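Local coordinates for glideosome-associated protein 50 (Plasmodium falciparum 3D7, PDB 3TGH), which has a phosphatase fold and belongs to the glideosome, the complex behind parasite gliding and host-cell invasion, and may help assemble it and hold it at the inner membrane complex, at residues 8-22 with 247-259. Residues are numbered along the deposited sequence; the frame is centred on the assembly and turned at random.
Sequences SLGDWGKDTKGQILN and HITCGSGSMSQGK. With SO4 (sulfate ion), chain E.
The N22 amide and the D11 carboxylate both meet the glycine-rich turn after strand 245-250. G253 O lies 19° out of the N22 amide plane, 3.1 Å from ND2, and the same nitrogen also binds G275 O. The D11 carboxylate lies beside G251, with D11 CB resting on G251 O at 3.4 Å, while its oxygens accept from the backbone nitrogens of S43 and H233. The W12 indole leads away, NE1 bonded to S40 OG; W12 meets the turn through its O, 3.4 Å from S254 CB. The setting is the calcineurin-like metallophosphoesterase sandwich, where loops leaving strands 4-8 and 245-250 of its two sheets are stitched together. In active purple acid phosphatases the aspartate of the corresponding Gly-Asp-Trp-Gly loop is a metal ligand; here D11 adjoins the metal-binding H233, yet its side chain is about 9 Å from a bound cobalt ion.

Such joints illustrate how serine and threonine hydroxyls and peptide groups can link loops from two different sheets. G253 N bonds G10 O at 2.9 Å, along the carbonyl direction though bent at the N-H. The S254 hydroxyl, lodged between its own N and carbonyl carbon (chi1 66°), donates to an in-plane lone pair of D11 O. G253 O is gripped twice, by N22 and by a water shared with Q19 O. Farther out, the extended K14 chain crosses M255 at about a right angle, K14 CD lying 3.8 Å from M255 SD.

T16, N-cap of helix 17-32, links that helix to the turn: its OG1 accepts from Q19 N and donates to a lone pair of S254 O at 2.8 Å. K17 N points almost straight at O1 of a sulfate probably from the crystallisation liquor, 2.7 Å away.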
ATOM      1  N   SER A   8      -7.273  -2.393  -0.060  1.00 22.74           N
ATOM      2  CA  SER A   8      -6.352  -1.443   0.557  1.00 23.51           C
ATOM      3  C   SER A   8      -7.015  -0.835   1.785  1.00 25.86           C
ATOM      4  O   SER A   8      -8.170  -0.410   1.715  1.00 27.31           O
ATOM      5  CB  SER A   8      -5.997  -0.309  -0.413  1.00 26.97           C
ATOM      6  OG  SER A   8      -5.211  -0.767  -1.496  1.00 32.31           O
ATOM      7  N   LEU A   9      -6.275  -0.791   2.894  1.00 23.03           N
ATOM      8  CA  LEU A   9      -6.741  -0.228   4.158  1.00 23.66           C
ATOM      9  C   LEU A   9      -5.602   0.577   4.793  1.00 22.69           C
ATOM     10  O   LEU A   9      -4.546   0.031   5.080  1.00 21.83           O
ATOM     11  CB  LEU A   9      -7.167  -1.354   5.104  1.00 24.03           C
ATOM     12  CG  LEU A   9      -7.700  -0.895   6.467  1.00 27.21           C
ATOM     13  CD1 LEU A   9      -9.093  -0.272   6.320  1.00 27.57           C
ATOM     14  CD2 LEU A   9      -7.697  -2.052   7.459  1.00 26.01           C
ATOM     15  N   GLY A  10      -5.804   1.870   5.015  1.00 23.00           N
ATOM     16  CA  GLY A  10      -4.712   2.728   5.498  1.00 22.99           C
ATOM     17  C   GLY A  10      -5.011   3.481   6.776  1.00 21.78           C
ATOM     18  O   GLY A  10      -6.158   3.843   7.033  1.00 23.47           O
ATOM     19  N   ASP A  11      -3.977   3.693   7.592  1.00 22.02           N
ATOM     20  CA  ASP A  11      -4.076   4.518   8.807  1.00 23.43           C
ATOM     21  C   ASP A  11      -5.214   4.059   9.717  1.00 24.59           C
ATOM     22  O   ASP A  11      -6.015   4.858  10.215  1.00 25.26           O
ATOM     23  CB  ASP A  11      -4.225   5.977   8.402  1.00 23.15           C
ATOM     24  CG  ASP A  11      -3.015   6.484   7.634  1.00 26.69           C
ATOM     25  OD1 ASP A  11      -1.999   6.806   8.278  1.00 29.23           O
ATOM     26  OD2 ASP A  11      -3.072   6.560   6.395  1.00 30.69           O
ATOM     27  N   TRP A  12      -5.227   2.753   9.945  1.00 23.04           N
ATOM     28  CA  TRP A  12      -6.382   2.024  10.471  1.00 22.61           C
ATOM     29  C   TRP A  12      -6.306   1.776  11.981  1.00 24.47           C
ATOM     30  O   TRP A  12      -7.321   1.484  12.625  1.00 28.31           O
ATOM     31  CB  TRP A  12      -6.511   0.687   9.706  1.00 22.72           C
ATOM     32  CG  TRP A  12      -5.210  -0.047   9.633  1.00 24.41           C
ATOM     33  CD1 TRP A  12      -4.341  -0.068   8.577  1.00 23.57           C
ATOM     34  CD2 TRP A  12      -4.599  -0.823  10.673  1.00 23.41           C
ATOM     35  NE1 TRP A  12      -3.225  -0.810   8.895  1.00 22.85           N
ATOM     36  CE2 TRP A  12      -3.367  -1.298  10.170  1.00 21.78           C
ATOM     37  CE3 TRP A  12      -4.980  -1.181  11.972  1.00 21.88           C
ATOM     38  CZ2 TRP A  12      -2.507  -2.089  10.925  1.00 24.05           C
ATOM     39  CZ3 TRP A  12      -4.124  -1.983  12.724  1.00 22.16           C
ATOM     40  CH2 TRP A  12      -2.899  -2.420  12.199  1.00 23.77           C
ATOM     41  N   GLY A  13      -5.110   1.899  12.554  1.00 24.66           N
ATOM     42  CA  GLY A  13      -4.879   1.486  13.939  1.00 25.36           C
ATOM     43  C   GLY A  13      -5.161   2.522  15.003  1.00 27.71           C
ATOM     44  O   GLY A  13      -4.231   3.096  15.574  1.00 27.39           O
ATOM     45  N   LYS A  14      -6.445   2.732  15.277  1.00 28.56           N
ATOM     46  CA  LYS A  14      -6.892   3.614  16.348  1.00 31.66           C
ATOM     47  C   LYS A  14      -8.285   3.174  16.798  1.00 32.39           C
ATOM     48  O   LYS A  14      -9.130   2.847  15.970  1.00 31.28           O
ATOM     49  CB  LYS A  14      -6.931   5.060  15.867  1.00 32.89           C
ATOM     50  CG  LYS A  14      -7.194   6.077  16.983  1.00 35.62           C
ATOM     51  CD  LYS A  14      -7.173   7.507  16.478  1.00 43.27           C
ATOM     52  CE  LYS A  14      -7.407   8.492  17.625  1.00 47.90           C
ATOM     53  NZ  LYS A  14      -7.365   9.912  17.173  1.00 52.55           N
ATOM     54  N   ASP A  15      -8.514   3.155  18.107  1.00 33.94           N
ATOM     55  CA  ASP A  15      -9.804   2.731  18.651  1.00 37.25           C
ATOM     56  C   ASP A  15     -10.826   3.866  18.518  1.00 37.21           C
ATOM     57  O   ASP A  15     -10.924   4.742  19.378  1.00 39.69           O
ATOM     58  CB  ASP A  15      -9.657   2.290  20.112  1.00 39.74           C
ATOM     59  CG  ASP A  15     -10.962   1.777  20.715  1.00 45.69           C
ATOM     60  OD1 ASP A  15     -11.856   1.327  19.963  1.00 49.15           O
ATOM     61  OD2 ASP A  15     -11.086   1.823  21.958  1.00 51.95           O
ATOM     62  N   THR A  16     -11.568   3.838  17.416  1.00 37.86           N
ATOM     63  CA  THR A  16     -12.639   4.796  17.154  1.00 37.46           C
ATOM     64  C   THR A  16     -13.876   4.021  16.720  1.00 37.96           C
ATOM     65  O   THR A  16     -13.768   2.886  16.265  1.00 35.75           O
ATOM     66  CB  THR A  16     -12.252   5.786  16.026  1.00 36.97           C
ATOM     67  OG1 THR A  16     -12.156   5.092  14.771  1.00 34.26           O
ATOM     68  CG2 THR A  16     -10.924   6.466  16.327  1.00 35.94           C
ATOM     69  N   LYS A  17     -15.052   4.626  16.854  1.00 39.52           N
ATOM     70  CA  LYS A  17     -16.272   3.989  16.350  1.00 41.21           C
ATOM     71  C   LYS A  17     -16.153   3.752  14.840  1.00 39.17           C
ATOM     72  O   LYS A  17     -16.616   2.734  14.329  1.00 37.31           O
ATOM     73  CB  LYS A  17     -17.527   4.808  16.692  1.00 46.43           C
ATOM     74  CG  LYS A  17     -17.627   6.172  16.017  1.00 51.51           C
ATOM     75  CD  LYS A  17     -18.945   6.876  16.375  1.00 58.62           C
ATOM     76  CE  LYS A  17     -19.195   8.087  15.478  1.00 60.99           C
ATOM     77  NZ  LYS A  17     -20.609   8.554  15.543  1.00 64.72           N
ATOM     78  N   GLY A  18     -15.513   4.689  14.141  1.00 35.21           N
ATOM     79  CA  GLY A  18     -15.253   4.548  12.712  1.00 35.28           C
ATOM     80  C   GLY A  18     -14.451   3.301  12.361  1.00 31.29           C
ATOM     81  O   GLY A  18     -14.778   2.606  11.406  1.00 30.75           O
ATOM     82  N   GLN A  19     -13.406   3.013  13.130  1.00 31.48           N
ATOM     83  CA  GLN A  19     -12.575   1.833  12.859  1.00 30.59           C
ATOM     84  C   GLN A  19     -13.412   0.556  12.863  1.00 30.64           C
ATOM     85  O   GLN A  19     -13.266  -0.300  11.983  1.00 28.22           O
ATOM     86  CB  GLN A  19     -11.442   1.678  13.877  1.00 30.56           C
ATOM     87  CG  GLN A  19     -10.433   0.579  13.482  1.00 30.43           C
ATOM     88  CD  GLN A  19      -9.721  -0.089  14.663  1.00 33.93           C
ATOM     89  OE1 GLN A  19     -10.222  -0.107  15.790  1.00 36.17           O
ATOM     90  NE2 GLN A  19      -8.560  -0.677  14.388  1.00 28.31           N
ATOM     91  N   ILE A  20     -14.284   0.445  13.859  1.00 32.08           N
ATOM     92  CA  ILE A  20     -15.073  -0.763  14.093  1.00 33.53           C
ATOM     93  C   ILE A  20     -16.167  -0.917  13.030  1.00 33.21           C
ATOM     94  O   ILE A  20     -16.392  -2.017  12.519  1.00 30.91           O
ATOM     95  CB  ILE A  20     -15.719  -0.743  15.504  1.00 36.67           C
ATOM     96  CG1 ILE A  20     -14.650  -0.615  16.601  1.00 39.35           C
ATOM     97  CG2 ILE A  20     -16.557  -2.000  15.742  1.00 38.04           C
ATOM     98  CD1 ILE A  20     -13.604  -1.713  16.578  1.00 41.87           C
ATOM     99  N   LEU A  21     -16.837   0.186  12.706  1.00 33.80           N
ATOM    100  CA  LEU A  21     -17.839   0.194  11.642  1.00 34.56           C
ATOM    101  C   LEU A  21     -17.185  -0.155  10.306  1.00 33.24           C
ATOM    102  O   LEU A  21     -17.706  -0.965   9.546  1.00 31.59           O
ATOM    103  CB  LEU A  21     -18.523   1.568  11.565  1.00 36.59           C
ATOM    104  CG  LEU A  21     -19.670   1.744  10.566  1.00 39.49           C
ATOM    105  CD1 LEU A  21     -20.767   0.715  10.809  1.00 41.14           C
ATOM    106  CD2 LEU A  21     -20.230   3.164  10.634  1.00 41.49           C
ATOM    107  N   ASN A  22     -16.028   0.447  10.037  1.00 31.34           N
ATOM    108  CA  ASN A  22     -15.297   0.193   8.804  1.00 29.87           C
ATOM    109  C   ASN A  22     -14.877  -1.276   8.690  1.00 29.18           C
ATOM    110  O   ASN A  22     -14.988  -1.873   7.619  1.00 28.40           O
ATOM    111  CB  ASN A  22     -14.072   1.121   8.712  1.00 29.45           C
ATOM    112  CG  ASN A  22     -13.613   1.353   7.288  1.00 31.89           C
ATOM    113  OD1 ASN A  22     -14.412   1.338   6.356  1.00 31.12           O
ATOM    114  ND2 ASN A  22     -12.315   1.585   7.112  1.00 33.11           N
ATOM    115  N   HIS A 247      -3.017   8.169  -8.797  1.00 27.75           N
ATOM    116  CA  HIS A 247      -2.581   8.371  -7.429  1.00 26.05           C
ATOM    117  C   HIS A 247      -3.801   8.165  -6.552  1.00 26.03           C
ATOM    118  O   HIS A 247      -4.781   8.903  -6.650  1.00 26.60           O
ATOM    119  CB  HIS A 247      -2.017   9.782  -7.256  1.00 27.11           C
ATOM    120  CG  HIS A 247      -0.830  10.060  -8.122  1.00 28.08           C
ATOM    121  ND1 HIS A 247       0.462  10.035  -7.643  1.00 28.63           N
ATOM    122  CD2 HIS A 247      -0.738  10.339  -9.445  1.00 29.70           C
ATOM    123  CE1 HIS A 247       1.298  10.304  -8.631  1.00 31.89           C
ATOM    124  NE2 HIS A 247       0.594  10.497  -9.734  1.00 30.30           N
ATOM    125  N   ILE A 248      -3.759   7.139  -5.717  1.00 25.39           N
ATOM    126  CA  ILE A 248      -4.886   6.807  -4.879  1.00 24.52           C
ATOM    127  C   ILE A 248      -4.514   7.047  -3.430  1.00 26.05           C
ATOM    128  O   ILE A 248      -3.523   6.492  -2.944  1.00 25.23           O
ATOM    129  CB  ILE A 248      -5.302   5.345  -5.064  1.00 26.28           C
ATOM    130  CG1 ILE A 248      -5.811   5.110  -6.492  1.00 30.85           C
ATOM    131  CG2 ILE A 248      -6.357   4.971  -4.033  1.00 26.35           C
ATOM    132  CD1 ILE A 248      -6.130   3.662  -6.796  1.00 33.55           C
ATOM    133  N   THR A 249      -5.303   7.881  -2.748  1.00 24.73           N
ATOM    134  CA  THR A 249      -5.201   8.024  -1.311  1.00 24.82           C
ATOM    135  C   THR A 249      -6.276   7.161  -0.659  1.00 26.91           C
ATOM    136  O   THR A 249      -7.464   7.214  -1.023  1.00 25.87           O
ATOM    137  CB  THR A 249      -5.380   9.471  -0.832  1.00 27.96           C
ATOM    138  OG1 THR A 249      -4.499  10.330  -1.558  1.00 29.54           O
ATOM    139  CG2 THR A 249      -5.068   9.568   0.659  1.00 27.87           C
ATOM    140  N   CYS A 250      -5.838   6.356   0.297  1.00 26.94           N
ATOM    141  CA  CYS A 250      -6.710   5.467   1.040  1.00 27.10           C
ATOM    142  C   CYS A 250      -6.248   5.523   2.490  1.00 26.53           C
ATOM    143  O   CYS A 250      -5.672   4.568   3.016  1.00 26.70           O
ATOM    144  CB  CYS A 250      -6.635   4.060   0.444  1.00 31.15           C
ATOM    145  SG  CYS A 250      -7.828   2.910   1.109  1.00 38.64           S
ATOM    146  N   GLY A 251      -6.481   6.671   3.126  1.00 25.14           N
ATOM    147  CA  GLY A 251      -5.970   6.938   4.472  1.00 24.99           C
ATOM    148  C   GLY A 251      -7.033   7.079   5.549  1.00 27.45           C
ATOM    149  O   GLY A 251      -6.734   7.512   6.663  1.00 25.93           O
ATOM    150  N   SER A 252      -8.267   6.678   5.246  1.00 26.70           N
ATOM    151  CA  SER A 252      -9.370   6.874   6.189  1.00 27.51           C
ATOM    152  C   SER A 252      -9.882   5.553   6.788  1.00 26.93           C
ATOM    153  O   SER A 252     -11.082   5.366   6.980  1.00 26.61           O
ATOM    154  CB  SER A 252     -10.495   7.680   5.514  1.00 27.32           C
ATOM    155  OG  SER A 252     -11.098   6.968   4.442  1.00 29.89           O
ATOM    156  N   GLY A 253      -8.964   4.644   7.113  1.00 24.64           N
ATOM    157  CA  GLY A 253      -9.335   3.372   7.733  1.00 24.72           C
ATOM    158  C   GLY A 253      -9.921   3.486   9.139  1.00 26.85           C
ATOM    159  O   GLY A 253     -10.641   2.590   9.580  1.00 27.78           O
ATOM    160  N   SER A 254      -9.585   4.558   9.858  1.00 25.54           N
ATOM    161  CA  SER A 254     -10.114   4.788  11.216  1.00 26.74           C
ATOM    162  C   SER A 254     -10.560   6.228  11.507  1.00 29.36           C
ATOM    163  O   SER A 254     -11.319   6.448  12.448  1.00 30.56           O
ATOM    164  CB  SER A 254      -9.086   4.393  12.277  1.00 28.42           C
ATOM    165  OG  SER A 254      -7.946   5.235  12.244  1.00 28.12           O
ATOM    166  N   MET A 255     -10.072   7.189  10.724  1.00 29.01           N
ATOM    167  CA  MET A 255     -10.289   8.616  10.986  1.00 31.72           C
ATOM    168  C   MET A 255     -10.594   9.342   9.706  1.00 33.26           C
ATOM    169  O   MET A 255     -10.188   8.917   8.626  1.00 30.62           O
ATOM    170  CB  MET A 255      -9.026   9.275  11.553  1.00 33.46           C
ATOM    171  CG  MET A 255      -8.482   8.680  12.818  1.00 37.79           C
ATOM    172  SD  MET A 255      -6.928   9.483  13.257  1.00 42.10           S
ATOM    173  CE  MET A 255      -5.821   8.864  11.985  1.00 39.84           C
ATOM    174  N   SER A 256     -11.259  10.480   9.854  1.00 35.13           N
ATOM    175  CA  SER A 256     -11.612  11.339   8.745  1.00 39.94           C
ATOM    176  C   SER A 256     -11.168  12.766   9.048  1.00 42.98           C
ATOM    177  O   SER A 256     -11.409  13.280  10.138  1.00 43.71           O
ATOM    178  CB  SER A 256     -13.126  11.328   8.541  1.00 42.07           C
ATOM    179  OG  SER A 256     -13.523  12.354   7.638  1.00 45.44           O
ATOM    180  N   GLN A 257     -10.508  13.395   8.086  1.00 44.94           N
ATOM    181  CA  GLN A 257     -10.313  14.836   8.131  1.00 52.15           C
ATOM    182  C   GLN A 257     -10.957  15.391   6.868  1.00 55.90           C
ATOM    183  O   GLN A 257     -10.803  14.813   5.779  1.00 56.01           O
ATOM    184  CB  GLN A 257      -8.837  15.219   8.283  1.00 51.01           C
ATOM    185  CG  GLN A 257      -7.927  14.681   7.214  1.00 51.78           C
ATOM    186  CD  GLN A 257      -6.446  14.664   7.609  1.00 50.44           C
ATOM    187  OE1 GLN A 257      -5.600  14.294   6.804  1.00 35.22           O
ATOM    188  NE2 GLN A 257      -6.138  15.068   8.839  1.00 52.07           N
ATOM    189  N   GLY A 258     -11.684  16.495   7.037  1.00 61.40           N
ATOM    190  CA  GLY A 258     -12.669  16.987   6.065  1.00 64.86           C
ATOM    191  C   GLY A 258     -12.170  17.280   4.664  1.00 65.88           C
ATOM    192  O   GLY A 258     -11.102  16.829   4.272  1.00 63.49           O
ATOM    193  N   LYS A 259     -12.946  18.058   3.910  1.00 69.26           N
ATOM    194  CA  LYS A 259     -12.688  18.235   2.470  1.00 69.59           C
ATOM    195  C   LYS A 259     -11.430  19.049   2.112  1.00 71.17           C
ATOM    196  O   LYS A 259     -10.960  18.988   0.969  1.00 69.68           O
ATOM    197  CB  LYS A 259     -13.928  18.802   1.756  1.00 71.28           C
ATOM    198  CG  LYS A 259     -14.733  17.761   0.966  1.00 67.83           C
ATOM    199  CD  LYS A 259     -15.315  16.645   1.844  1.00 63.06           C
ATOM    200  CE  LYS A 259     -15.993  15.583   0.987  1.00 59.53           C
ATOM    201  NZ  LYS A 259     -16.360  14.357   1.749  1.00 50.64           N
TER
HETATM  202  S   SO4 E   1     -15.035   8.356  18.166  1.00 75.97           S
HETATM  203  O1  SO4 E   1     -15.087   6.907  18.329  1.00 74.23           O
HETATM  204  O2  SO4 E   1     -13.640   8.791  18.165  1.00 76.24           O
HETATM  205  O3  SO4 E   1     -15.671   8.734  16.905  1.00 74.53           O
HETATM  206  O4  SO4 E   1     -15.740   8.992  19.279  1.00 76.82           O
HETATM  207  O   HOH W   1      -7.570   6.779   9.116  1.00 19.79           O
HETATM  208  O   HOH W   2     -11.023  -0.209  10.044  1.00 22.29           O